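Local coordinates for MIP07328p (Drosophila melanogaster, PDB 6FKK), which probably acts as a semaphorin guidance cue with chemorepellent activity that binds semaphorin receptors, represented here by its extracellular Sema and PSI domains, at residues E140-C145 against T166-S171; C82-R87 against C100-Y105; E180-E185 against K245-F250; R108-T113 against Y133-D138. All coordinates share one frame; numbering follows the deposited sequence.

Overall arrangement
All four contacts lie within the Sema β-propeller, and interactions 1, 2 and 4 form a touching group on one side of the chain's centre. Interactions 2 and 4 share one four-stranded antiparallel blade: 2 joins its first two strands, 4 its last two, and the C100 SG to C109 SG disulfide (2.0 Å) ties strand 97-101 to strand 108-112. In interaction 1 the chain leaving the blade's last strand, 135-140, meets the loop after strand 161-165; the F170 ring packs on Y105 of interaction 2, and A141 CB lies 3.6 Å from C109 SG of interaction 4. The centre of interaction 3 is about 15 Å from that of interaction 1, without touching. V167 borders an N-linked sugar.

Interaction 1 of 4, residues E140-C145 against T166-S171; sequences EAQGLC and TVADFS. With NAG (2-acetamido-2-deoxy-beta-D-glucopyranose), chain E.
Q142 stretches its amide across to the backbone of A168, while T166 turns a methyl group against the backbone of G143. The Q142 chain is fully extended, with CG anti to the backbone N (chi1 179°), and this reach carries NE2 to 3.2 Å from A168 O. The hydrogen bond is moderately bent, 145° at the hydrogen, and the donor approaches tilted from the carbonyl plane of A168. Behind the amide, Q142 CG lies 3.4 Å from A168 O, so the aliphatic part of the chain runs alongside the same carbonyl. T166 comes from the other end of the contact: its CB faces the 140-145 turn, and CG2 rests 3.4 Å from G143 O and 3.7 Å from G143 C. That carbonyl oxygen takes its hydrogen bond from S164 OG. V167 turns away from the turn, and its CG1 lies 3.5 Å from C6 of the NAG, a sugar attached to the protein. The contact therefore joins two loops of the Sema propeller, one following strand 135-140 and the other strand 161-165. With one bent bond at an exposed glutamine, the fit of the two loops probably rests mostly on close packing of the T166 methyl against G143.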
loop_
_atom_site.group_PDB
_atom_site.type_symbol
_atom_site.label_atom_id
_atom_site.label_comp_id
_atom_site.label_asym_id
_atom_site.label_seq_id
_atom_site.Cartn_x
_atom_site.Cartn_y
_atom_site.Cartn_z
ATOM N N GLU A 140 -0.521 15.040 -23.472
ATOM C CA GLU A 140 -0.239 13.611 -23.404
ATOM C C GLU A 140 0.108 13.185 -21.981
ATOM O O GLU A 140 0.629 13.968 -21.182
ATOM C CB GLU A 140 0.918 13.258 -24.337
ATOM C CG GLU A 140 2.161 14.113 -24.109
ATOM C CD GLU A 140 3.449 13.388 -24.448
ATOM O OE1 GLU A 140 3.470 12.142 -24.359
ATOM O OE2 GLU A 140 4.440 14.064 -24.803
ATOM N N ALA A 141 -0.177 11.916 -21.672
ATOM C CA ALA A 141 0.157 11.333 -20.376
ATOM C C ALA A 141 0.974 10.054 -20.522
ATOM O O ALA A 141 0.972 9.216 -19.614
ATOM C CB ALA A 141 -1.105 11.057 -19.560
ATOM N N GLN A 142 1.659 9.886 -21.652
ATOM C CA GLN A 142 2.502 8.716 -21.863
ATOM C C GLN A 142 3.590 8.659 -20.800
ATOM O O GLN A 142 4.394 9.586 -20.672
ATOM C CB GLN A 142 3.116 8.768 -23.262
ATOM C CG GLN A 142 4.035 7.604 -23.590
ATOM C CD GLN A 142 4.713 7.764 -24.936
ATOM O OE1 GLN A 142 4.661 8.832 -25.546
ATOM N NE2 GLN A 142 5.354 6.701 -25.407
ATOM N N GLY A 143 3.606 7.571 -20.031
ATOM C CA GLY A 143 4.537 7.424 -18.936
ATOM C C GLY A 143 4.096 8.048 -17.632
ATOM O O GLY A 143 4.691 7.750 -16.590
ATOM N N LEU A 144 3.076 8.906 -17.652
ATOM C CA LEU A 144 2.550 9.511 -16.435
ATOM C C LEU A 144 1.253 8.873 -15.960
ATOM O O LEU A 144 0.895 9.036 -14.790
ATOM C CB LEU A 144 2.323 11.013 -16.646
ATOM C CG LEU A 144 3.573 11.881 -16.801
ATOM C CD1 LEU A 144 3.197 13.302 -17.176
ATOM C CD2 LEU A 144 4.369 11.868 -15.512
ATOM N N CYS A 145 0.552 8.151 -16.832
ATOM C CA CYS A 145 -0.733 7.552 -16.528
ATOM C C CYS A 145 -0.822 6.202 -17.229
ATOM O O CYS A 145 -0.303 6.053 -18.345
ATOM C CB CYS A 145 -1.888 8.456 -16.982
ATOM S SG CYS A 145 -3.509 8.007 -16.331
ATOM N N THR A 166 4.615 3.190 -14.290
ATOM C CA THR A 166 3.594 2.551 -15.112
ATOM C C THR A 166 4.268 1.978 -16.359
ATOM O O THR A 166 5.457 1.646 -16.329
ATOM C CB THR A 166 2.474 3.565 -15.420
ATOM O OG1 THR A 166 1.535 2.994 -16.344
ATOM C CG2 THR A 166 3.054 4.841 -16.004
ATOM N N VAL A 167 3.501 1.842 -17.437
ATOM C CA VAL A 167 4.024 1.442 -18.735
ATOM C C VAL A 167 3.936 2.631 -19.678
ATOM O O VAL A 167 3.031 3.467 -19.581
ATOM C CB VAL A 167 3.268 0.235 -19.320
ATOM C CG1 VAL A 167 3.716 -1.041 -18.651
ATOM C CG2 VAL A 167 1.775 0.429 -19.153
ATOM N N ALA A 168 4.890 2.697 -20.607
ATOM C CA ALA A 168 4.923 3.761 -21.600
ATOM C C ALA A 168 4.323 3.352 -22.937
ATOM O O ALA A 168 4.052 4.226 -23.767
ATOM C CB ALA A 168 6.366 4.239 -21.819
ATOM N N ASP A 169 4.102 2.061 -23.165
ATOM C CA ASP A 169 3.628 1.567 -24.447
ATOM C C ASP A 169 2.217 1.005 -24.327
ATOM O O ASP A 169 1.723 0.715 -23.234
ATOM C CB ASP A 169 4.571 0.493 -25.008
ATOM C CG ASP A 169 4.551 -0.787 -24.194
ATOM O OD1 ASP A 169 4.482 -0.700 -22.950
ATOM O OD2 ASP A 169 4.601 -1.880 -24.802
ATOM N N PHE A 170 1.577 0.850 -25.487
ATOM C CA PHE A 170 0.206 0.354 -25.533
ATOM C C PHE A 170 0.133 -1.139 -25.239
ATOM O O PHE A 170 -0.882 -1.617 -24.717
ATOM C CB PHE A 170 -0.401 0.674 -26.904
ATOM C CG PHE A 170 -1.641 -0.104 -27.226
ATOM C CD1 PHE A 170 -2.875 0.308 -26.756
ATOM C CD2 PHE A 170 -1.576 -1.234 -28.025
ATOM C CE1 PHE A 170 -4.019 -0.402 -27.059
ATOM C CE2 PHE A 170 -2.716 -1.948 -28.330
ATOM C CZ PHE A 170 -3.939 -1.533 -27.846
ATOM N N SER A 171 1.191 -1.887 -25.555
ATOM C CA SER A 171 1.180 -3.331 -25.360
ATOM C C SER A 171 1.436 -3.735 -23.915
ATOM O O SER A 171 1.127 -4.872 -23.541
ATOM C CB SER A 171 2.221 -3.990 -26.267
ATOM O OG SER A 171 2.071 -3.567 -27.611
HETATM C C1 NAG E . 1.192 -3.702 -15.587
HETATM C C2 NAG E . 0.647 -4.474 -16.804
HETATM C C3 NAG E . 1.658 -5.505 -17.310
HETATM C C4 NAG E . 3.025 -4.870 -17.521
HETATM C C5 NAG E . 3.467 -4.190 -16.234
HETATM C C6 NAG E . 4.805 -3.498 -16.360
HETATM C C7 NAG E . -0.780 -6.101 -15.608
HETATM C C8 NAG E . -2.177 -6.619 -15.442
HETATM N N2 NAG E . -0.627 -5.110 -16.498
HETATM O O3 NAG E . 1.188 -6.055 -18.535
HETATM O O4 NAG E . 3.976 -5.865 -17.883
HETATM O O5 NAG E . 2.505 -3.187 -15.880
HETATM O O6 NAG E . 5.689 -4.226 -17.200
HETATM O O7 NAG E . 0.160 -6.559 -14.963
#

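Interaction 2 of 4, residues C82-R87 against C100-Y105; sequences CHNYLR and CGTNSY
The β-hairpin of strands 86-91 and 97-101, the first two strands of a Sema propeller blade, opens here into two irregular arms that stay bonded to each other. Within the hairpin, L86 and G101 form an antiparallel non-hydrogen-bonded pair. R87 N beside it gives a nearly straight bond (173°) to C100 O at 3.0 Å. T102 N reaches Y85 O at 2.9 Å. Beyond the strands, T102 does the work of a backbone partner. Its OG1 sits between its own backbone N and carbonyl carbon (chi1 70°), which brings it to 3.0 Å from Y85 N, whose hydrogen it accepts, and lets it make a weak bond to H83 O at 3.2 Å. The same hydroxyl lies in the plane of the Y85 ring, at its edge. A valine here would probably leave Y85 N without its acceptor and cost H83 O its weak hydroxyl partner, though S104 N would still hold that oxygen. S104 N bonds H83 O at 2.6 Å, and N84 OD1 takes a weak bond from N103 N (2.8 Å), while S104 OG and N103 OD1 both turn to S64. C82 is disulfide-bonded to C72 of helix 66-74, and C100 to C109 in the next strand. Meandering antiparallel strands of this kind, joined in chain order, are typical of a β-propeller blade.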
loop_
_atom_site.group_PDB
_atom_site.type_symbol
_atom_site.label_atom_id
_atom_site.label_comp_id
_atom_site.label_asym_id
_atom_site.label_seq_id
_atom_site.Cartn_x
_atom_site.Cartn_y
_atom_site.Cartn_z
ATOM N N CYS A 82 -12.230 0.241 -23.573
ATOM C CA CYS A 82 -12.273 1.502 -24.314
ATOM C C CYS A 82 -13.181 2.499 -23.593
ATOM O O CYS A 82 -14.255 2.883 -24.060
ATOM C CB CYS A 82 -12.717 1.263 -25.750
ATOM S SG CYS A 82 -11.579 0.227 -26.701
ATOM N N HIS A 83 -12.717 2.916 -22.415
ATOM C CA HIS A 83 -13.346 3.969 -21.634
ATOM C C HIS A 83 -12.244 4.838 -21.040
ATOM O O HIS A 83 -11.054 4.626 -21.291
ATOM C CB HIS A 83 -14.255 3.393 -20.540
ATOM C CG HIS A 83 -15.623 3.025 -21.023
ATOM N ND1 HIS A 83 -16.679 3.910 -21.011
ATOM C CD2 HIS A 83 -16.109 1.867 -21.529
ATOM C CE1 HIS A 83 -17.756 3.315 -21.490
ATOM N NE2 HIS A 83 -17.437 2.074 -21.811
ATOM N N ASN A 84 -12.643 5.822 -20.243
ATOM C CA ASN A 84 -11.705 6.752 -19.616
ATOM C C ASN A 84 -11.759 6.531 -18.106
ATOM O O ASN A 84 -12.543 7.160 -17.396
ATOM C CB ASN A 84 -12.030 8.196 -19.982
ATOM C CG ASN A 84 -10.998 9.172 -19.456
ATOM O OD1 ASN A 84 -9.842 8.813 -19.235
ATOM N ND2 ASN A 84 -11.413 10.416 -19.247
ATOM N N TYR A 85 -10.910 5.629 -17.620
ATOM C CA TYR A 85 -10.800 5.356 -16.192
ATOM C C TYR A 85 -9.830 6.360 -15.583
ATOM O O TYR A 85 -8.635 6.344 -15.892
ATOM C CB TYR A 85 -10.334 3.923 -15.950
ATOM C CG TYR A 85 -11.289 2.870 -16.464
ATOM C CD1 TYR A 85 -11.214 2.414 -17.775
ATOM C CD2 TYR A 85 -12.268 2.330 -15.640
ATOM C CE1 TYR A 85 -12.087 1.455 -18.249
ATOM C CE2 TYR A 85 -13.144 1.368 -16.105
ATOM C CZ TYR A 85 -13.051 0.935 -17.410
ATOM O OH TYR A 85 -13.926 -0.022 -17.873
ATOM N N LEU A 86 -10.341 7.237 -14.723
ATOM C CA LEU A 86 -9.490 8.225 -14.075
ATOM C C LEU A 86 -8.655 7.555 -12.991
ATOM O O LEU A 86 -9.181 6.802 -12.164
ATOM C CB LEU A 86 -10.333 9.356 -13.483
ATOM C CG LEU A 86 -10.836 10.410 -14.474
ATOM C CD1 LEU A 86 -12.046 9.920 -15.257
ATOM C CD2 LEU A 86 -11.149 11.713 -13.757
ATOM N N ARG A 87 -7.351 7.827 -12.999
ATOM C CA ARG A 87 -6.424 7.108 -12.136
ATOM C C ARG A 87 -5.389 7.984 -11.444
ATOM O O ARG A 87 -4.621 7.460 -10.631
ATOM C CB ARG A 87 -5.691 6.020 -12.940
ATOM C CG ARG A 87 -6.546 4.813 -13.286
ATOM C CD ARG A 87 -6.855 3.997 -12.043
ATOM N NE ARG A 87 -7.633 2.799 -12.344
ATOM C CZ ARG A 87 -8.955 2.725 -12.248
ATOM N NH1 ARG A 87 -9.655 3.781 -11.857
ATOM N NH2 ARG A 87 -9.579 1.591 -12.539
ATOM N N CYS A 100 -5.725 12.795 -14.543
ATOM C CA CYS A 100 -5.256 11.981 -15.655
ATOM C C CYS A 100 -6.078 10.701 -15.718
ATOM O O CYS A 100 -6.410 10.116 -14.683
ATOM C CB CYS A 100 -3.763 11.643 -15.514
ATOM S SG CYS A 100 -2.658 13.048 -15.173
ATOM N N GLY A 101 -6.402 10.269 -16.937
ATOM C CA GLY A 101 -7.197 9.073 -17.125
ATOM C C GLY A 101 -6.674 8.247 -18.284
ATOM O O GLY A 101 -5.902 8.722 -19.120
ATOM N N THR A 102 -7.123 6.988 -18.323
ATOM C CA THR A 102 -6.669 6.070 -19.364
ATOM C C THR A 102 -7.112 6.537 -20.744
ATOM O O THR A 102 -6.338 6.472 -21.706
ATOM C CB THR A 102 -7.187 4.658 -19.087
ATOM O OG1 THR A 102 -8.604 4.614 -19.297
ATOM C CG2 THR A 102 -6.882 4.252 -17.653
ATOM N N ASN A 103 -8.359 7.003 -20.861
ATOM C CA ASN A 103 -8.893 7.554 -22.108
ATOM C C ASN A 103 -8.764 6.553 -23.258
ATOM O O ASN A 103 -8.187 6.845 -24.308
ATOM C CB ASN A 103 -8.217 8.886 -22.449
ATOM C CG ASN A 103 -8.815 9.554 -23.674
ATOM O OD1 ASN A 103 -9.998 9.388 -23.971
ATOM N ND2 ASN A 103 -7.991 10.301 -24.401
ATOM N N SER A 104 -9.302 5.355 -23.040
ATOM C CA SER A 104 -9.353 4.310 -24.063
ATOM C C SER A 104 -7.966 4.033 -24.638
ATOM O O SER A 104 -7.744 4.090 -25.850
ATOM C CB SER A 104 -10.343 4.684 -25.167
ATOM O OG SER A 104 -11.617 4.987 -24.626
ATOM N N TYR A 105 -7.021 3.738 -23.742
ATOM C CA TYR A 105 -5.631 3.469 -24.108
ATOM C C TYR A 105 -5.010 4.639 -24.869
ATOM O O TYR A 105 -4.176 4.448 -25.758
ATOM C CB TYR A 105 -5.508 2.168 -24.909
ATOM C CG TYR A 105 -5.744 0.925 -24.077
ATOM C CD1 TYR A 105 -7.020 0.586 -23.645
ATOM C CD2 TYR A 105 -4.690 0.090 -23.725
ATOM C CE1 TYR A 105 -7.240 -0.548 -22.883
ATOM C CE2 TYR A 105 -4.901 -1.048 -22.966
ATOM C CZ TYR A 105 -6.178 -1.362 -22.547
ATOM O OH TYR A 105 -6.394 -2.492 -21.791
#

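Interaction 3 of 4, residues E180-E185 against K245-F250; sequences ENLRTE and KSWTSF
W247 meets the 180-185 loop with both a face and an edge of its indole, joining two loops of the Sema propeller. From CB, CG lies anti to the carbonyl carbon (chi1 -61°), and the ring swings beneath L182. W247 CD1 comes first, 3.4 Å from R183 C, with T184 N near the ring plane at the edge and T184 CG2 at 3.8 Å. NE1 passes L182 O but gives its hydrogen bond to I177 O in strand 175-178. Farther out, W247 CZ2 lies 3.7 Å from L182 O. L182 CB stands over the centre of the W247 six-membered ring in a CH-pi contact, 7° off the normal. With an alanine here, L182 CB would probably face a gap where the indole lay, and I177 O is likely to lose its N-H donor. T184 CG2 also sits over the F250 face, offset toward the rim, 4.2 Å from the centroid of the F250 ring. On the backbone, R183 N donates to K245 O at 3.0 Å.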
loop_
_atom_site.group_PDB
_atom_site.type_symbol
_atom_site.label_atom_id
_atom_site.label_comp_id
_atom_site.label_asym_id
_atom_site.label_seq_id
_atom_site.Cartn_x
_atom_site.Cartn_y
_atom_site.Cartn_z
ATOM N N GLU A 180 9.568 14.365 -14.907
ATOM C CA GLU A 180 10.241 15.525 -15.499
ATOM C C GLU A 180 11.353 15.088 -16.456
ATOM O O GLU A 180 12.522 15.456 -16.314
ATOM C CB GLU A 180 10.774 16.459 -14.405
ATOM C CG GLU A 180 11.331 17.810 -14.878
ATOM C CD GLU A 180 10.262 18.795 -15.325
ATOM O OE1 GLU A 180 9.075 18.415 -15.404
ATOM O OE2 GLU A 180 10.617 19.963 -15.596
ATOM N N ASN A 181 10.971 14.267 -17.434
ATOM C CA ASN A 181 11.881 13.786 -18.475
ATOM C C ASN A 181 13.087 13.054 -17.885
ATOM O O ASN A 181 14.213 13.183 -18.369
ATOM C CB ASN A 181 12.329 14.926 -19.390
ATOM C CG ASN A 181 12.651 14.448 -20.788
ATOM O OD1 ASN A 181 12.222 13.368 -21.196
ATOM N ND2 ASN A 181 13.409 15.247 -21.530
ATOM N N LEU A 182 12.849 12.283 -16.825
ATOM C CA LEU A 182 13.844 11.382 -16.255
ATOM C C LEU A 182 13.193 10.019 -16.075
ATOM O O LEU A 182 12.206 9.896 -15.344
ATOM C CB LEU A 182 14.376 11.904 -14.917
ATOM C CG LEU A 182 15.453 12.987 -14.966
ATOM C CD1 LEU A 182 15.866 13.395 -13.560
ATOM C CD2 LEU A 182 16.654 12.504 -15.761
ATOM N N ARG A 183 13.738 9.002 -16.739
ATOM C CA ARG A 183 13.120 7.685 -16.742
ATOM C C ARG A 183 14.171 6.607 -16.526
ATOM O O ARG A 183 15.361 6.804 -16.782
ATOM C CB ARG A 183 12.372 7.411 -18.053
ATOM C CG ARG A 183 13.279 7.299 -19.269
ATOM C CD ARG A 183 12.587 6.556 -20.400
ATOM N NE ARG A 183 12.378 5.149 -20.070
ATOM C CZ ARG A 183 11.651 4.309 -20.799
ATOM N NH1 ARG A 183 11.053 4.733 -21.903
ATOM N NH2 ARG A 183 11.517 3.045 -20.419
ATOM N N THR A 184 13.705 5.456 -16.051
ATOM C CA THR A 184 14.553 4.282 -15.947
ATOM C C THR A 184 14.922 3.771 -17.338
ATOM O O THR A 184 14.248 4.055 -18.333
ATOM C CB THR A 184 13.853 3.183 -15.151
ATOM O OG1 THR A 184 12.545 2.960 -15.695
ATOM C CG2 THR A 184 13.729 3.586 -13.693
ATOM N N GLU A 185 16.008 3.003 -17.395
ATOM C CA GLU A 185 16.554 2.565 -18.674
ATOM C C GLU A 185 15.564 1.669 -19.406
ATOM O O GLU A 185 15.107 0.656 -18.866
ATOM C CB GLU A 185 17.880 1.837 -18.458
ATOM C CG GLU A 185 18.974 2.690 -17.821
ATOM C CD GLU A 185 19.434 3.837 -18.708
ATOM O OE1 GLU A 185 18.665 4.804 -18.895
ATOM O OE2 GLU A 185 20.571 3.771 -19.221
ATOM N N LYS A 245 18.631 12.015 -19.609
ATOM C CA LYS A 245 17.226 11.636 -19.528
ATOM C C LYS A 245 16.992 10.430 -18.628
ATOM O O LYS A 245 15.880 9.895 -18.603
ATOM C CB LYS A 245 16.669 11.355 -20.924
ATOM C CG LYS A 245 16.536 12.580 -21.810
ATOM C CD LYS A 245 15.846 12.221 -23.117
ATOM C CE LYS A 245 15.631 13.444 -23.991
ATOM N NZ LYS A 245 14.892 13.108 -25.239
ATOM N N SER A 246 18.008 9.989 -17.891
ATOM C CA SER A 246 17.908 8.817 -17.038
ATOM C C SER A 246 18.272 9.178 -15.603
ATOM O O SER A 246 19.009 10.137 -15.356
ATOM C CB SER A 246 18.817 7.686 -17.540
ATOM O OG SER A 246 20.134 8.154 -17.778
ATOM N N TRP A 247 17.745 8.403 -14.660
ATOM C CA TRP A 247 18.060 8.626 -13.258
ATOM C C TRP A 247 19.535 8.358 -12.992
ATOM O O TRP A 247 20.173 7.533 -13.652
ATOM C CB TRP A 247 17.216 7.719 -12.359
ATOM C CG TRP A 247 15.733 7.909 -12.462
ATOM C CD1 TRP A 247 14.858 7.158 -13.195
ATOM C CD2 TRP A 247 14.944 8.894 -11.785
ATOM N NE1 TRP A 247 13.576 7.621 -13.022
ATOM C CE2 TRP A 247 13.602 8.687 -12.161
ATOM C CE3 TRP A 247 15.243 9.935 -10.900
ATOM C CZ2 TRP A 247 12.563 9.482 -11.686
ATOM C CZ3 TRP A 247 14.209 10.722 -10.429
ATOM C CH2 TRP A 247 12.886 10.492 -10.822
ATOM N N THR A 248 20.080 9.074 -12.010
ATOM C CA THR A 248 21.404 8.793 -11.472
ATOM C C THR A 248 21.335 8.350 -10.020
ATOM O O THR A 248 22.374 8.239 -9.360
ATOM C CB THR A 248 22.309 10.019 -11.600
ATOM O OG1 THR A 248 21.743 11.110 -10.864
ATOM C CG2 THR A 248 22.450 10.416 -13.057
ATOM N N SER A 249 20.131 8.087 -9.509
ATOM C CA SER A 249 19.952 7.743 -8.105
ATOM C C SER A 249 18.988 6.578 -7.914
ATOM O O SER A 249 18.441 6.416 -6.818
ATOM C CB SER A 249 19.447 8.954 -7.318
ATOM O OG SER A 249 18.173 9.359 -7.787
ATOM N N PHE A 250 18.757 5.769 -8.945
ATOM C CA PHE A 250 17.820 4.658 -8.835
ATOM C C PHE A 250 18.502 3.468 -8.175
ATOM O O PHE A 250 19.459 2.908 -8.724
ATOM C CB PHE A 250 17.273 4.269 -10.207
ATOM C CG PHE A 250 16.275 3.142 -10.161
ATOM C CD1 PHE A 250 14.940 3.392 -9.888
ATOM C CD2 PHE A 250 16.671 1.835 -10.391
ATOM C CE1 PHE A 250 14.019 2.359 -9.846
ATOM C CE2 PHE A 250 15.755 0.798 -10.350
ATOM C CZ PHE A 250 14.427 1.062 -10.077
#

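Interaction 4 of 4, residues R108-T113 against Y133-D138; sequences RCRHYT and YEVSRD
D138 forms a salt-bridge network with two arginines of strand 108-112, one at each carboxylate oxygen. R108 NE lies 3.2 Å from D138 OD1, which it meets on the syn side, and R108 NH2 adds a weak bond to the same oxygen. R110 NE reaches D138 OD2 at 3.0 Å from above the carboxylate plane, and the bond is fairly straight (161°). The bent R108 chain and the extended R110 chain thus approach one acid from different directions. R110 is set in turn by Y112 OH, which lies in the guanidinium plane and takes a bond from R110 NH1 (3.0 Å), and by a cation-pi contact with W62. V135 packs its CG1 on R110 CD and its CG2 on Y112 CE2, both at 3.8 Å. Next to the salt bridges along the strand pair, S136 and R137 both face H111 in a classic β-bulge, in which S136 N bonds H111 O and H111 N bonds R137 O. At this partly exposed edge of the blade, two positive partners would probably keep D138 ionised and hold its carboxylate from turning.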
loop_
_atom_site.group_PDB
_atom_site.type_symbol
_atom_site.label_atom_id
_atom_site.label_comp_id
_atom_site.label_asym_id
_atom_site.label_seq_id
_atom_site.Cartn_x
_atom_site.Cartn_y
_atom_site.Cartn_z
ATOM N N ARG A 108 -4.282 10.818 -21.116
ATOM C CA ARG A 108 -4.124 12.265 -21.148
ATOM C C ARG A 108 -4.182 12.798 -19.723
ATOM O O ARG A 108 -4.693 12.140 -18.814
ATOM C CB ARG A 108 -5.211 12.935 -22.004
ATOM C CG ARG A 108 -5.400 12.324 -23.385
ATOM C CD ARG A 108 -4.341 12.802 -24.364
ATOM N NE ARG A 108 -4.507 14.215 -24.691
ATOM C CZ ARG A 108 -3.819 14.847 -25.636
ATOM N NH1 ARG A 108 -2.918 14.189 -26.354
ATOM N NH2 ARG A 108 -4.034 16.134 -25.867
ATOM N N CYS A 109 -3.649 14.005 -19.536
ATOM C CA CYS A 109 -3.731 14.713 -18.266
ATOM C C CYS A 109 -4.352 16.087 -18.482
ATOM O O CYS A 109 -4.232 16.680 -19.559
ATOM C CB CYS A 109 -2.354 14.873 -17.608
ATOM S SG CYS A 109 -1.644 13.361 -16.909
ATOM N N ARG A 110 -5.014 16.592 -17.443
ATOM C CA ARG A 110 -5.671 17.888 -17.504
ATOM C C ARG A 110 -5.445 18.648 -16.206
ATOM O O ARG A 110 -5.242 18.053 -15.144
ATOM C CB ARG A 110 -7.181 17.762 -17.748
ATOM C CG ARG A 110 -7.589 17.564 -19.197
ATOM C CD ARG A 110 -9.104 17.623 -19.323
ATOM N NE ARG A 110 -9.579 17.208 -20.639
ATOM C CZ ARG A 110 -10.859 17.005 -20.936
ATOM N NH1 ARG A 110 -11.789 17.175 -20.006
ATOM N NH2 ARG A 110 -11.209 16.628 -22.158
ATOM N N HIS A 111 -5.490 19.972 -16.307
ATOM C CA HIS A 111 -5.463 20.860 -15.155
ATOM C C HIS A 111 -6.794 21.594 -15.063
ATOM O O HIS A 111 -7.337 22.040 -16.079
ATOM C CB HIS A 111 -4.309 21.861 -15.252
ATOM C CG HIS A 111 -2.954 21.222 -15.247
ATOM N ND1 HIS A 111 -2.450 20.537 -16.331
ATOM C CD2 HIS A 111 -2.001 21.162 -14.287
ATOM C CE1 HIS A 111 -1.243 20.085 -16.041
ATOM N NE2 HIS A 111 -0.948 20.451 -14.806
ATOM N N TYR A 112 -7.319 21.714 -13.845
ATOM C CA TYR A 112 -8.647 22.266 -13.625
ATOM C C TYR A 112 -8.587 23.435 -12.650
ATOM O O TYR A 112 -7.611 23.617 -11.917
ATOM C CB TYR A 112 -9.617 21.200 -13.096
ATOM C CG TYR A 112 -10.086 20.218 -14.146
ATOM C CD1 TYR A 112 -9.355 19.072 -14.431
ATOM C CD2 TYR A 112 -11.264 20.435 -14.850
ATOM C CE1 TYR A 112 -9.784 18.170 -15.389
ATOM C CE2 TYR A 112 -11.700 19.540 -15.811
ATOM C CZ TYR A 112 -10.957 18.410 -16.077
ATOM O OH TYR A 112 -11.389 17.516 -17.031
ATOM N N THR A 113 -9.656 24.226 -12.656
ATOM C CA THR A 113 -9.802 25.351 -11.739
ATOM C C THR A 113 -11.273 25.609 -11.432
ATOM O O THR A 113 -12.100 25.695 -12.340
ATOM C CB THR A 113 -9.179 26.634 -12.309
ATOM O OG1 THR A 113 -7.762 26.464 -12.439
ATOM C CG2 THR A 113 -9.467 27.814 -11.392
ATOM N N TYR A 133 -15.218 23.642 -12.996
ATOM C CA TYR A 133 -14.647 22.653 -13.907
ATOM C C TYR A 133 -14.194 23.351 -15.197
ATOM O O TYR A 133 -14.804 23.247 -16.259
ATOM C CB TYR A 133 -15.639 21.517 -14.192
ATOM C CG TYR A 133 -17.041 21.955 -14.587
ATOM C CD1 TYR A 133 -17.975 22.325 -13.624
ATOM C CD2 TYR A 133 -17.437 21.968 -15.919
ATOM C CE1 TYR A 133 -19.253 22.717 -13.982
ATOM C CE2 TYR A 133 -18.711 22.361 -16.285
ATOM C CZ TYR A 133 -19.616 22.732 -15.314
ATOM O OH TYR A 133 -20.886 23.120 -15.676
ATOM N N GLU A 134 -13.085 24.081 -15.115
ATOM C CA GLU A 134 -12.492 24.743 -16.271
ATOM C C GLU A 134 -11.193 24.039 -16.637
ATOM O O GLU A 134 -10.292 23.917 -15.800
ATOM C CB GLU A 134 -12.234 26.224 -15.994
ATOM C CG GLU A 134 -11.539 26.937 -17.143
ATOM C CD GLU A 134 -11.287 28.403 -16.861
ATOM O OE1 GLU A 134 -11.785 28.905 -15.831
ATOM O OE2 GLU A 134 -10.589 29.051 -17.669
ATOM N N VAL A 135 -11.095 23.588 -17.887
ATOM C CA VAL A 135 -9.931 22.844 -18.369
ATOM C C VAL A 135 -8.815 23.851 -18.637
ATOM O O VAL A 135 -8.842 24.576 -19.634
ATOM C CB VAL A 135 -10.255 22.017 -19.614
ATOM C CG1 VAL A 135 -9.006 21.305 -20.117
ATOM C CG2 VAL A 135 -11.362 21.016 -19.316
ATOM N N SER A 136 -7.822 23.895 -17.747
ATOM C CA SER A 136 -6.688 24.791 -17.934
ATOM C C SER A 136 -5.675 24.234 -18.926
ATOM O O SER A 136 -5.044 25.003 -19.658
ATOM C CB SER A 136 -6.005 25.067 -16.592
ATOM O OG SER A 136 -6.892 25.682 -15.673
ATOM N N ARG A 137 -5.514 22.913 -18.972
ATOM C CA ARG A 137 -4.503 22.298 -19.818
ATOM C C ARG A 137 -4.969 20.903 -20.216
ATOM O O ARG A 137 -5.807 20.292 -19.550
ATOM C CB ARG A 137 -3.146 22.245 -19.099
ATOM C CG ARG A 137 -1.975 21.815 -19.966
ATOM C CD ARG A 137 -0.662 21.883 -19.202
ATOM N NE ARG A 137 0.450 21.354 -19.987
ATOM C CZ ARG A 137 1.118 22.048 -20.902
ATOM N NH1 ARG A 137 0.785 23.307 -21.157
ATOM N NH2 ARG A 137 2.116 21.485 -21.568
ATOM N N ASP A 138 -4.424 20.417 -21.330
ATOM C CA ASP A 138 -4.691 19.068 -21.820
ATOM C C ASP A 138 -3.495 18.645 -22.655
ATOM O O ASP A 138 -3.182 19.295 -23.659
ATOM C CB ASP A 138 -5.982 19.020 -22.643
ATOM C CG ASP A 138 -6.471 17.602 -22.892
ATOM O OD1 ASP A 138 -5.636 16.677 -22.983
ATOM O OD2 ASP A 138 -7.703 17.414 -23.000
#